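Local coordinates for protein glycerol kinase, putative (Plasmodium falciparum, PDB 2W40) that probably transfers a phosphoryl group from ATP to glycerol, giving sn-glycerol 3-phosphate, at residues 126-130 with 201-207; 184-189 with 290-296. One frame throughout, in Å; residues are numbered along the deposited sequence.

Contact 1. Residues 126-130 with 201-207; sequences IQKKT and DEKMCKI. With EDO (1,2-ethanediol), chain B.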
loop_
_atom_site.group_PDB
_atom_site.type_symbol
_atom_site.label_atom_id
_atom_site.label_comp_id
_atom_site.label_asym_id
_atom_site.label_seq_id
_atom_site.Cartn_x
_atom_site.Cartn_y
_atom_site.Cartn_z
ATOM N N ILE C 126 36.723 -3.018 9.797
ATOM C CA ILE C 126 36.000 -4.071 9.025
ATOM C C ILE C 126 36.029 -3.733 7.488
ATOM O O ILE C 126 36.250 -4.572 6.660
ATOM C CB ILE C 126 34.573 -4.290 9.585
ATOM C CG1 ILE C 126 34.652 -4.583 11.127
ATOM C CG2 ILE C 126 33.805 -5.258 8.698
ATOM C CD1 ILE C 126 35.276 -5.806 11.461
ATOM N N GLN C 127 35.817 -2.462 7.201
ATOM C CA GLN C 127 35.766 -1.978 5.833
ATOM C C GLN C 127 37.101 -2.094 5.183
ATOM O O GLN C 127 37.214 -2.552 4.032
ATOM C CB GLN C 127 35.189 -0.596 5.794
ATOM C CG GLN C 127 35.045 -0.064 4.320
ATOM C CD GLN C 127 34.910 1.455 4.212
ATOM O OE1 GLN C 127 35.314 2.252 5.106
ATOM N NE2 GLN C 127 34.375 1.872 3.064
ATOM N N LYS C 128 38.174 -1.733 5.889
ATOM C CA LYS C 128 39.538 -1.837 5.320
ATOM C C LYS C 128 39.850 -3.300 5.018
ATOM O O LYS C 128 40.404 -3.648 4.026
ATOM C CB LYS C 128 40.589 -1.255 6.240
ATOM C CG LYS C 128 40.619 0.295 6.391
ATOM C CD LYS C 128 40.464 1.077 5.012
ATOM C CE LYS C 128 40.578 2.611 5.187
ATOM N NZ LYS C 128 39.703 3.436 4.245
ATOM N N LYS C 129 39.425 -4.190 5.901
ATOM C CA LYS C 129 39.732 -5.597 5.695
ATOM C C LYS C 129 38.977 -6.200 4.505
ATOM O O LYS C 129 39.549 -6.948 3.757
ATOM C CB LYS C 129 39.509 -6.317 6.994
ATOM C CG LYS C 129 39.710 -7.836 6.946
ATOM C CD LYS C 129 41.100 -8.319 6.556
ATOM C CE LYS C 129 42.319 -7.997 7.590
ATOM N NZ LYS C 129 42.030 -8.622 8.943
ATOM N N THR C 130 37.654 -5.955 4.486
ATOM C CA THR C 130 36.714 -6.705 3.645
ATOM C C THR C 130 36.113 -5.932 2.509
ATOM O O THR C 130 35.494 -6.504 1.643
ATOM C CB THR C 130 35.545 -7.353 4.478
ATOM O OG1 THR C 130 34.705 -6.263 4.924
ATOM C CG2 THR C 130 36.054 -8.276 5.593
ATOM N N ASP C 201 40.159 -14.642 5.759
ATOM C CA ASP C 201 40.794 -13.910 6.879
ATOM C C ASP C 201 40.466 -14.581 8.221
ATOM O O ASP C 201 39.278 -14.717 8.615
ATOM C CB ASP C 201 40.308 -12.500 6.890
ATOM C CG ASP C 201 41.074 -11.655 7.905
ATOM O OD1 ASP C 201 42.300 -11.467 7.747
ATOM O OD2 ASP C 201 40.405 -11.303 8.905
ATOM N N GLU C 202 41.526 -14.947 8.932
ATOM C CA GLU C 202 41.366 -15.632 10.215
ATOM C C GLU C 202 40.588 -14.817 11.251
ATOM O O GLU C 202 39.707 -15.335 11.932
ATOM C CB GLU C 202 42.737 -16.098 10.777
ATOM C CG GLU C 202 42.572 -17.037 11.969
ATOM C CD GLU C 202 43.893 -17.535 12.553
ATOM O OE1 GLU C 202 44.924 -17.481 11.831
ATOM O OE2 GLU C 202 43.842 -17.952 13.742
ATOM N N LYS C 203 40.870 -13.510 11.294
ATOM C CA LYS C 203 40.214 -12.634 12.232
ATOM C C LYS C 203 38.718 -12.529 11.949
ATOM O O LYS C 203 37.856 -12.615 12.828
ATOM C CB LYS C 203 40.876 -11.248 12.197
ATOM C CG LYS C 203 42.287 -11.114 12.771
ATOM C CD LYS C 203 42.737 -9.639 12.997
ATOM C CE LYS C 203 44.262 -9.617 13.178
ATOM N NZ LYS C 203 44.939 -10.186 11.940
ATOM N N MET C 204 38.330 -12.332 10.671
ATOM C CA MET C 204 36.937 -12.317 10.359
ATOM C C MET C 204 36.259 -13.652 10.704
ATOM O O MET C 204 35.101 -13.688 11.160
ATOM C CB MET C 204 36.736 -12.032 8.874
ATOM C CG MET C 204 37.227 -10.651 8.369
ATOM S SD MET C 204 36.698 -9.242 9.383
ATOM C CE MET C 204 34.920 -9.477 9.553
ATOM N N CYS C 205 36.917 -14.753 10.374
ATOM C CA CYS C 205 36.353 -16.074 10.708
ATOM C C CYS C 205 36.085 -16.213 12.195
ATOM O O CYS C 205 35.079 -16.734 12.602
ATOM C CB CYS C 205 37.239 -17.182 10.159
ATOM S SG CYS C 205 37.091 -17.325 8.299
ATOM N N LYS C 206 37.009 -15.694 12.996
ATOM C CA LYS C 206 36.861 -15.723 14.475
ATOM C C LYS C 206 35.678 -14.928 14.930
ATOM O O LYS C 206 34.856 -15.409 15.745
ATOM C CB LYS C 206 38.169 -15.269 15.187
ATOM C CG LYS C 206 38.079 -15.262 16.684
ATOM C CD LYS C 206 39.360 -14.678 17.369
ATOM C CE LYS C 206 39.350 -14.815 18.945
ATOM N NZ LYS C 206 38.975 -16.226 19.357
ATOM N N ILE C 207 35.474 -13.757 14.332
ATOM C CA ILE C 207 34.340 -12.946 14.685
ATOM C C ILE C 207 33.067 -13.729 14.444
ATOM O O ILE C 207 32.180 -13.734 15.306
ATOM C CB ILE C 207 34.318 -11.602 13.826
ATOM C CG1 ILE C 207 35.476 -10.661 14.207
ATOM C CG2 ILE C 207 32.959 -10.893 13.940
ATOM C CD1 ILE C 207 35.630 -9.405 13.206
HETATM C C1 EDO B . 38.727 -7.490 11.840
HETATM O O1 EDO B . 39.400 -6.745 12.860
HETATM C C2 EDO B . 39.148 -6.733 10.607
HETATM O O2 EDO B . 40.575 -6.833 10.424
#

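Contact 2. Residues 184-189 with 290-296; sequences VTNASR and ITTICYK. With EDO (1,2-ethanediol), chain D.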
loop_
_atom_site.group_PDB
_atom_site.type_symbol
_atom_site.label_atom_id
_atom_site.label_comp_id
_atom_site.label_asym_id
_atom_site.label_seq_id
_atom_site.Cartn_x
_atom_site.Cartn_y
_atom_site.Cartn_z
ATOM N N VAL C 184 37.096 -15.468 -6.671
ATOM C CA VAL C 184 37.384 -14.239 -5.928
ATOM C C VAL C 184 36.219 -13.230 -5.831
ATOM O O VAL C 184 36.073 -12.512 -4.829
ATOM C CB VAL C 184 38.573 -13.479 -6.566
ATOM C CG1 VAL C 184 39.928 -14.158 -6.399
ATOM C CG2 VAL C 184 38.313 -13.186 -8.026
ATOM N N THR C 185 35.355 -13.158 -6.821
ATOM C CA THR C 185 34.184 -12.270 -6.763
ATOM C C THR C 185 33.129 -12.715 -5.726
ATOM O O THR C 185 32.736 -11.901 -4.871
ATOM C CB THR C 185 33.543 -11.972 -8.123
ATOM O OG1 THR C 185 32.877 -13.148 -8.651
ATOM C CG2 THR C 185 34.624 -11.434 -9.090
ATOM N N ASN C 186 32.789 -14.017 -5.728
ATOM C CA ASN C 186 31.885 -14.540 -4.739
ATOM C C ASN C 186 32.480 -14.517 -3.330
ATOM O O ASN C 186 31.767 -14.165 -2.381
ATOM C CB ASN C 186 31.447 -15.952 -5.111
ATOM C CG ASN C 186 30.233 -15.944 -6.089
ATOM O OD1 ASN C 186 29.132 -15.531 -5.708
ATOM N ND2 ASN C 186 30.426 -16.439 -7.283
ATOM N N ALA C 187 33.768 -14.833 -3.219
ATOM C CA ALA C 187 34.426 -14.801 -1.902
ATOM C C ALA C 187 34.368 -13.389 -1.308
ATOM O O ALA C 187 34.316 -13.226 -0.070
ATOM C CB ALA C 187 35.857 -15.324 -1.917
ATOM N N SER C 188 34.400 -12.356 -2.151
ATOM C CA SER C 188 34.420 -10.954 -1.693
ATOM C C SER C 188 33.045 -10.483 -1.102
ATOM O O SER C 188 32.953 -9.386 -0.554
ATOM C CB SER C 188 34.854 -10.050 -2.833
ATOM O OG SER C 188 33.787 -9.757 -3.716
ATOM N N ARG C 189 32.024 -11.389 -1.256
ATOM C CA ARG C 189 30.655 -11.108 -0.878
ATOM C C ARG C 189 30.265 -11.760 0.454
ATOM O O ARG C 189 29.098 -11.818 0.860
ATOM C CB ARG C 189 29.697 -11.536 -1.950
ATOM C CG ARG C 189 30.078 -11.019 -3.311
ATOM C CD ARG C 189 30.269 -9.523 -3.381
ATOM N NE ARG C 189 29.004 -8.793 -3.160
ATOM C CZ ARG C 189 28.727 -7.546 -3.514
ATOM N NH1 ARG C 189 29.662 -6.736 -4.032
ATOM N NH2 ARG C 189 27.500 -7.071 -3.365
ATOM N N ILE C 290 30.035 -0.177 -1.599
ATOM C CA ILE C 290 30.849 -1.343 -1.188
ATOM C C ILE C 290 32.042 -1.525 -2.141
ATOM O O ILE C 290 31.882 -1.422 -3.353
ATOM C CB ILE C 290 29.968 -2.618 -1.240
ATOM C CG1 ILE C 290 28.883 -2.629 -0.118
ATOM C CG2 ILE C 290 30.855 -3.936 -1.201
ATOM C CD1 ILE C 290 28.034 -3.799 -0.125
ATOM N N THR C 291 33.212 -1.757 -1.585
ATOM C CA THR C 291 34.426 -2.116 -2.365
ATOM C C THR C 291 34.412 -3.604 -2.657
ATOM O O THR C 291 34.295 -4.380 -1.695
ATOM C CB THR C 291 35.696 -1.802 -1.553
ATOM O OG1 THR C 291 35.621 -0.481 -1.153
ATOM C CG2 THR C 291 36.979 -2.073 -2.334
ATOM N N THR C 292 34.431 -4.003 -3.913
ATOM C CA THR C 292 34.368 -5.405 -4.272
ATOM C C THR C 292 35.395 -5.723 -5.395
ATOM O O THR C 292 36.092 -4.836 -5.889
ATOM C CB THR C 292 32.909 -5.778 -4.667
ATOM O OG1 THR C 292 32.789 -7.185 -4.721
ATOM C CG2 THR C 292 32.551 -5.119 -6.082
ATOM N N ILE C 293 35.559 -6.982 -5.652
ATOM C CA ILE C 293 36.421 -7.440 -6.723
ATOM C C ILE C 293 35.571 -7.387 -8.023
ATOM O O ILE C 293 34.412 -7.900 -8.009
ATOM C CB ILE C 293 36.903 -8.880 -6.570
ATOM C CG1 ILE C 293 37.733 -9.111 -5.308
ATOM C CG2 ILE C 293 37.629 -9.302 -7.856
ATOM C CD1 ILE C 293 38.973 -8.394 -5.276
ATOM N N CYS C 294 36.028 -6.710 -9.081
ATOM C CA CYS C 294 35.347 -6.780 -10.353
ATOM C C CYS C 294 35.600 -8.116 -11.081
ATOM O O CYS C 294 34.642 -8.844 -11.453
ATOM C CB CYS C 294 35.733 -5.603 -11.221
ATOM S SG CYS C 294 34.504 -5.184 -12.493
ATOM N N TYR C 295 36.870 -8.484 -11.254
ATOM C CA TYR C 295 37.239 -9.783 -11.836
ATOM C C TYR C 295 38.742 -9.962 -11.637
ATOM O O TYR C 295 39.473 -8.992 -11.448
ATOM C CB TYR C 295 36.806 -9.851 -13.326
ATOM C CG TYR C 295 37.227 -8.635 -14.157
ATOM C CD1 TYR C 295 38.545 -8.490 -14.603
ATOM C CD2 TYR C 295 36.364 -7.588 -14.374
ATOM C CE1 TYR C 295 38.915 -7.335 -15.259
ATOM C CE2 TYR C 295 36.766 -6.457 -15.073
ATOM C CZ TYR C 295 38.032 -6.352 -15.519
ATOM O OH TYR C 295 38.459 -5.169 -16.225
ATOM N N LYS C 296 39.194 -11.199 -11.766
ATOM C CA LYS C 296 40.596 -11.600 -11.830
ATOM C C LYS C 296 40.542 -12.829 -12.674
ATOM O O LYS C 296 40.252 -13.869 -12.210
ATOM C CB LYS C 296 41.184 -11.920 -10.432
ATOM C CG LYS C 296 42.646 -12.370 -10.426
ATOM C CD LYS C 296 43.139 -12.714 -9.070
ATOM C CE LYS C 296 44.347 -13.547 -9.170
ATOM N NZ LYS C 296 45.067 -13.799 -7.893
HETATM C C1 EDO D . 42.445 -16.268 -7.047
HETATM O O1 EDO D . 42.932 -15.114 -6.290
HETATM C C2 EDO D . 43.504 -17.362 -7.091
HETATM O O2 EDO D . 44.505 -16.861 -7.979
HETATM O O HOH W 1 32.853 -7.106 -1.936
#

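Contact 1. Residues 126-130 with 201-207
The carboxylate of Asp201 has Lys129 over one face. Lys129 CD lies almost straight above Asp201 CG, 3.6 Å away. Lys129 NZ is on the same side but leans toward the oxygens, 3.1 Å from both Asp201 OD1 and Asp201 OD2. The two bonds are weak and together form a salt bridge that straddles the carboxylate obliquely. Met204 N reaches Asp201 OD2 at 2.9 Å from the anti side, on the opposite side of the plane and 26° out of it. Asp201 is thus the N-cap of helix 202-207, and OD2 serves both cap and salt bridge.

Lys129 starts with CG anti to the backbone N (chi1 177°), then bends at each later torsion, which curls the amine back over the acid. The same amine gives a bond of 2.7 Å from Lys129 NZ to O2 of an ethanediol, probably from the crystallisation liquor.

Beyond the salt bridge, along the two helices, the contact is apolar. Met204 CG rests against Thr130 CG2 at 3.8 Å. Ile126 CD1 and Ile207 CD1 meet tip to tip at 4.0 Å. Ethanediol C1 lies beside Met204 SD and the CD1 atoms of both isoleucines.

This is a helix-helix contact in the N-terminal FGGY region. The axes of the short segments come within 11.5 Å at an angle of 123°. The loop between Leu191 and Ile195 runs alongside: backbone hydrogen bonds join Ile195 to Lys129 and Leu192 to Asp201, and Leu191 touches Thr130. Phe134 packs on Ile126.

Contact 2. Residues 184-189 with 290-296
The edge strand 290-295 of the seven-stranded C-terminal sheet meets the short helix 184-187 and the turn after it, which belong to the N-terminal FGGY region. The contact therefore joins the two halves of the kinase. Near its end the strand carries a classic beta bulge, with Cys294 and Tyr295 both facing Lys304.

At the start of the helix the contact is apolar. Val184 and Ile293 cross at about a right angle, and their CG2 atoms are 3.9 Å apart. Val184 CG2 also lies beside Lys296 CB. The Thr185 methyl, CG2, sits 3.5 Å from Cys294 O at the bulge. Thr185 OG1 is turned to other partners, Asp183 and the backbone N of Gly247.

At the turn the contact is polar. Ser188 OG folds back over its own turn and donates to Thr185 O at 2.7 Å. Arg189 bends at chi2 and chi3, which brings its guanidinium to the strand. Thr292 OG1 lies at the edge of that group, near its plane. It accepts a weak but fairly straight bond from Arg189 NH1 (3.2 Å, 162°). Thr292 OG1 also donates to a water at 2.8 Å. That water donates to Ser188 O at 2.7 Å and to Thr291 O at 3.1 Å, stitching turn to strand.

Arg189 is held mainly by salt bridges to Glu86 and Glu308, which probably offset its buried charge. The weak bond to Thr292 OG1 adds a link from the guanidinium edge to the strand. Cys294 O is buried here without any hydrogen-bonding partner.

How the contacts relate
Reading from the N terminus, the segments come in the order 126-130, 184-189, 201-207 and 290-296. Contact 1 closes a loop of 70 residues, much of it helical, within the N-terminal FGGY region. Contact 2 starts inside that loop and ends beyond it, closing a loop of 100 residues that runs from the N-terminal into the C-terminal region. The two therefore cross rather than nest. Helices 184-187 and 202-207 follow each other in the chain, so a short connection leads from contact 2 directly into contact 1. The centres of the two contacts are about 15 Å apart. Contact 1 is peripheral and ties helix to helix; contact 2 is more central and ties that region to an edge strand of the seven-stranded sheet.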